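Local coordinates for lipoprotein, putative (Bacillus anthracis, PDB 4NOH) that is a putative lipoprotein of unknown function, possibly lipid-binding, with a mixed beta-sheet at its core, at residues 99-104 with 118-123; 74-79 with 84-89. One frame throughout, in Å; residues are numbered along the deposited sequence.

Contact 1. Residues 99-104 with 118-123; sequences KKMKYE and MYAVVS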
# COMPACT_ATOMS: atom_id res chain seq x y z
N LYS A 99 -5.88 8.32 -18.50
CA LYS A 99 -4.71 7.54 -18.92
C LYS A 99 -4.93 6.04 -18.67
O LYS A 99 -5.31 5.65 -17.57
CB LYS A 99 -3.49 8.00 -18.14
CG LYS A 99 -3.14 9.48 -18.29
CD LYS A 99 -2.70 9.81 -19.70
CE LYS A 99 -2.28 11.27 -19.80
NZ LYS A 99 -1.76 11.58 -21.15
N LYS A 100 -4.67 5.21 -19.69
CA LYS A 100 -4.83 3.76 -19.57
C LYS A 100 -3.58 3.15 -18.92
O LYS A 100 -2.45 3.47 -19.29
CB LYS A 100 -5.06 3.14 -20.95
CG LYS A 100 -5.36 1.65 -20.94
CD LYS A 100 -5.77 1.12 -22.32
CE LYS A 100 -7.06 1.75 -22.84
NZ LYS A 100 -8.24 1.47 -21.98
N MSE A 101 -3.79 2.36 -17.87
CA MSE A 101 -2.70 1.71 -17.18
C MSE A 101 -2.32 0.42 -17.84
O MSE A 101 -3.14 -0.26 -18.46
CB MSE A 101 -3.15 1.36 -15.76
CG MSE A 101 -3.59 2.56 -14.91
SE MSE A 101 -2.11 3.79 -14.45
CE MSE A 101 -2.56 5.18 -15.77
N LYS A 102 -1.05 0.06 -17.69
CA LYS A 102 -0.54 -1.21 -18.19
C LYS A 102 -0.58 -2.25 -17.08
O LYS A 102 -0.05 -2.02 -15.99
CB LYS A 102 0.90 -1.01 -18.60
CG LYS A 102 1.56 -2.21 -19.21
CD LYS A 102 3.08 -2.04 -19.23
CE LYS A 102 3.54 -0.69 -19.73
NZ LYS A 102 5.02 -0.66 -19.69
N TYR A 103 -1.16 -3.42 -17.37
CA TYR A 103 -1.23 -4.46 -16.33
C TYR A 103 0.15 -5.06 -16.04
O TYR A 103 0.84 -5.50 -16.97
CB TYR A 103 -2.18 -5.59 -16.75
CG TYR A 103 -2.38 -6.63 -15.69
CD1 TYR A 103 -3.06 -6.32 -14.52
CD2 TYR A 103 -1.91 -7.94 -15.86
CE1 TYR A 103 -3.25 -7.26 -13.54
CE2 TYR A 103 -2.10 -8.89 -14.87
CZ TYR A 103 -2.78 -8.54 -13.71
OH TYR A 103 -2.99 -9.50 -12.73
N GLU A 104 0.51 -5.12 -14.76
CA GLU A 104 1.80 -5.67 -14.33
C GLU A 104 1.70 -6.82 -13.31
O GLU A 104 2.64 -7.09 -12.61
CB GLU A 104 2.73 -4.57 -13.83
CG GLU A 104 3.20 -3.62 -14.92
CD GLU A 104 4.26 -4.20 -15.83
OE1 GLU A 104 4.70 -5.37 -15.66
OE2 GLU A 104 4.68 -3.48 -16.75
N MSE A 118 -7.24 -2.79 -6.43
CA MSE A 118 -6.10 -2.66 -7.36
C MSE A 118 -5.15 -1.61 -6.83
O MSE A 118 -5.49 -0.80 -5.95
CB MSE A 118 -6.58 -2.20 -8.74
CG MSE A 118 -7.67 -3.12 -9.21
SE MSE A 118 -8.15 -2.70 -11.06
CE MSE A 118 -9.12 -1.02 -10.71
N TYR A 119 -3.95 -1.60 -7.38
CA TYR A 119 -2.89 -0.68 -6.99
C TYR A 119 -2.33 -0.11 -8.28
O TYR A 119 -2.07 -0.83 -9.21
CB TYR A 119 -1.78 -1.39 -6.25
CG TYR A 119 -2.23 -2.27 -5.09
CD1 TYR A 119 -2.71 -3.53 -5.34
CD2 TYR A 119 -2.18 -1.83 -3.77
CE1 TYR A 119 -3.11 -4.35 -4.33
CE2 TYR A 119 -2.58 -2.67 -2.73
CZ TYR A 119 -3.05 -3.92 -3.04
OH TYR A 119 -3.45 -4.78 -2.06
N ALA A 120 -2.15 1.19 -8.35
CA ALA A 120 -1.61 1.80 -9.58
C ALA A 120 -0.40 2.63 -9.25
O ALA A 120 -0.33 3.23 -8.18
CB ALA A 120 -2.66 2.64 -10.28
N VAL A 121 0.57 2.67 -10.17
CA VAL A 121 1.73 3.50 -9.99
C VAL A 121 1.86 4.35 -11.23
O VAL A 121 1.91 3.81 -12.34
CB VAL A 121 3.00 2.70 -9.71
CG1 VAL A 121 4.18 3.62 -9.42
CG2 VAL A 121 2.80 1.71 -8.56
N VAL A 122 1.95 5.65 -11.02
CA VAL A 122 2.09 6.61 -12.12
C VAL A 122 3.30 7.53 -11.88
O VAL A 122 3.87 7.55 -10.82
CB VAL A 122 0.82 7.47 -12.29
CG1 VAL A 122 -0.38 6.59 -12.66
CG2 VAL A 122 0.52 8.29 -11.05
N SER A 123 3.72 8.25 -12.91
CA SER A 123 4.85 9.12 -12.73
C SER A 123 4.53 10.20 -11.67
O SER A 123 3.38 10.48 -11.40
CB SER A 123 5.23 9.80 -14.05
OG SER A 123 4.28 10.77 -14.43
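Met-101, modelled as selenomethionine, reaches Ala-120 and Val-122 across one face of the mixed beta-sheet that forms the core of this putative lipoprotein. Strands 99-103 and 118-122 are not neighbours in that sheet; strand 84-86 lies between them, and the backbones stay apart, with the CA atoms of Met-101 and Ala-120 7.7 Å from each other. The backbone hydrogen bonds therefore run through the middle strand: Lys-102 and Glu-104 pair with Val-85, while Val-121 pairs with Ile-84.

What joins the outer strands directly is apolar side-chain packing. All three touching residues are buried, and each CB points toward the other segment. A long, unbranched side chain suits Met-101 because it must bridge the width of an intervening strand. The chain bends at chi2 (-68°) and again at chi3 (103°), which carries its end over the floor made by the two smaller residues. Ala-120, a bare methyl, lets the selenium pass at 4.4 Å from SE to CB. Val-122, beta-branched and at home in a strand, offers one branch. Met-101 also packs on Val-94 and Ile-96, and on Val-85 of the middle strand.

The tightest approach is made by SE of Met-101, 3.7 Å from CG1 of Val-122, with the terminal CE 4.1 Å from that same methyl.

Contact 2. Residues 74-79 with 84-89; sequences ALPAIS and IVFAKE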
# COMPACT_ATOMS: atom_id res chain seq x y z
N ALA A 74 12.21 -5.12 -8.00
CA ALA A 74 12.33 -3.92 -8.81
C ALA A 74 10.94 -3.48 -9.15
O ALA A 74 10.03 -4.29 -9.26
CB ALA A 74 13.11 -4.21 -10.07
N LEU A 75 10.77 -2.18 -9.30
CA LEU A 75 9.49 -1.67 -9.72
C LEU A 75 9.53 -1.67 -11.23
O LEU A 75 10.53 -1.24 -11.82
CB LEU A 75 9.33 -0.23 -9.25
CG LEU A 75 7.97 0.38 -9.52
CD1 LEU A 75 6.90 -0.26 -8.65
CD2 LEU A 75 8.07 1.87 -9.24
N PRO A 76 8.46 -2.15 -11.88
CA PRO A 76 8.47 -2.06 -13.34
C PRO A 76 8.60 -0.62 -13.82
O PRO A 76 8.23 0.32 -13.11
CB PRO A 76 7.08 -2.57 -13.72
CG PRO A 76 6.70 -3.48 -12.61
CD PRO A 76 7.25 -2.84 -11.38
N ALA A 77 9.09 -0.46 -15.04
CA ALA A 77 9.23 0.85 -15.63
C ALA A 77 7.91 1.63 -15.60
O ALA A 77 6.83 1.07 -15.90
CB ALA A 77 9.71 0.73 -17.07
N ILE A 78 8.03 2.90 -15.21
CA ILE A 78 6.93 3.83 -15.14
C ILE A 78 7.32 5.04 -15.95
O ILE A 78 8.44 5.52 -15.84
CB ILE A 78 6.72 4.38 -13.70
CG1 ILE A 78 6.69 3.27 -12.64
CG2 ILE A 78 5.48 5.28 -13.65
CD1 ILE A 78 5.52 2.36 -12.76
N SER A 79 6.40 5.54 -16.76
CA SER A 79 6.64 6.75 -17.50
C SER A 79 5.31 7.45 -17.66
O SER A 79 4.27 6.88 -17.44
CB SER A 79 7.30 6.43 -18.85
OG SER A 79 7.86 7.59 -19.43
N ILE A 84 1.17 1.99 -14.50
CA ILE A 84 0.93 0.56 -14.35
C ILE A 84 -0.12 0.27 -13.32
O ILE A 84 -0.38 1.10 -12.44
CB ILE A 84 2.21 -0.21 -13.92
CG1 ILE A 84 2.74 0.20 -12.54
CG2 ILE A 84 3.30 -0.02 -14.99
CD1 ILE A 84 3.91 -0.61 -12.03
N VAL A 85 -0.71 -0.91 -13.46
CA VAL A 85 -1.70 -1.34 -12.48
C VAL A 85 -1.45 -2.77 -12.08
O VAL A 85 -1.09 -3.61 -12.91
CB VAL A 85 -3.16 -1.13 -12.97
CG1 VAL A 85 -3.45 -1.89 -14.28
CG2 VAL A 85 -4.16 -1.49 -11.87
N PHE A 86 -1.61 -3.04 -10.79
CA PHE A 86 -1.54 -4.36 -10.21
C PHE A 86 -2.95 -4.76 -9.78
O PHE A 86 -3.62 -3.99 -9.10
CB PHE A 86 -0.66 -4.37 -8.98
CG PHE A 86 0.79 -4.02 -9.25
CD1 PHE A 86 1.58 -4.84 -10.05
CD2 PHE A 86 1.38 -2.93 -8.62
CE1 PHE A 86 2.92 -4.56 -10.23
CE2 PHE A 86 2.73 -2.65 -8.81
CZ PHE A 86 3.48 -3.46 -9.63
N ALA A 87 -3.38 -5.96 -10.14
CA ALA A 87 -4.70 -6.46 -9.75
C ALA A 87 -4.71 -7.98 -9.75
O ALA A 87 -3.82 -8.62 -10.31
CB ALA A 87 -5.76 -5.93 -10.67
N LYS A 88 -5.74 -8.57 -9.15
CA LYS A 88 -5.85 -10.02 -9.04
C LYS A 88 -5.90 -10.70 -10.40
O LYS A 88 -5.33 -11.78 -10.57
CB LYS A 88 -7.10 -10.37 -8.25
CG LYS A 88 -7.33 -11.86 -8.12
CD LYS A 88 -8.68 -12.15 -7.49
CE LYS A 88 -8.95 -13.64 -7.48
NZ LYS A 88 -7.90 -14.35 -6.70
N GLU A 89 -6.62 -10.09 -11.33
CA GLU A 89 -6.80 -10.62 -12.68
C GLU A 89 -6.27 -9.59 -13.67
O GLU A 89 -6.06 -8.44 -13.32
CB GLU A 89 -8.30 -10.83 -12.96
CG GLU A 89 -9.04 -11.60 -11.87
CD GLU A 89 -10.53 -11.80 -12.16
OE1 GLU A 89 -11.19 -12.51 -11.36
OE2 GLU A 89 -11.03 -11.27 -13.19
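Ile-84 is the hub on which the loop 74-79 settles, and its CD1 methyl meets two residues of that loop. Toward Pro-76 it lies almost equally far from the three ring methylenes, 4.0 Å from CG and 4.1 Å from both CB and CD, with the two side chains crossing at about a right angle. Ile-78 comes in with its own CD1, again at about a right angle, and sits 3.5 Å from Ile-84 CD1, closer than carbons usually pack. The other branch of Ile-84, CG2, lies against the loop backbone, 3.8 Å from the carbonyl oxygen of Ala-77. The chi1 of Ile-84, 64°, sets CG1 between the backbone N and the carbonyl carbon, and the branch runs on from there to the meeting of the two methyls.

Two residues further along the strand, Phe-86 receives the proline at its ring edge: Pro-76 CD lies near the ring plane, 4.2 Å from CZ. A rigid proline suits this irregular loop, since its fixed phi and compact ring give a firm apolar surface.

Further out, the side chain of Glu-104 packs beside Pro-76, Ile-84 and Phe-86, while Val-121 of strand 118-122 touches both isoleucines. Helix 49-57 borders the loop, with Leu-75 on Ala-52 and Ile-78 on Lys-49. Backbone hydrogen bonding to strand 118-122 holds the strand residues in place.

No hydrogen bond crosses between loop and strand, so their match rests on apolar side-chain packing, only partly shielded from solvent.

From the N terminus, the chain leaves strand 68-71 and enters contact 2, which closes a short loop where 84-89 comes back against 74-79. It then passes through strand 95-96 to contact 1, whose loop closes at strand 118-122. The two contacts follow in series, neither nesting nor crossing, yet their centres lie only 6 Å apart because strand 84-86 runs between the two strands of contact 1. Contact 2 ties the preceding loop to this middle strand; contact 1 spans it. Two probable hydrogen bonds join them: Phe-86 N to Tyr-119 O at 2.8 Å, and Tyr-103 OH to Ala-87 O at 2.7 Å.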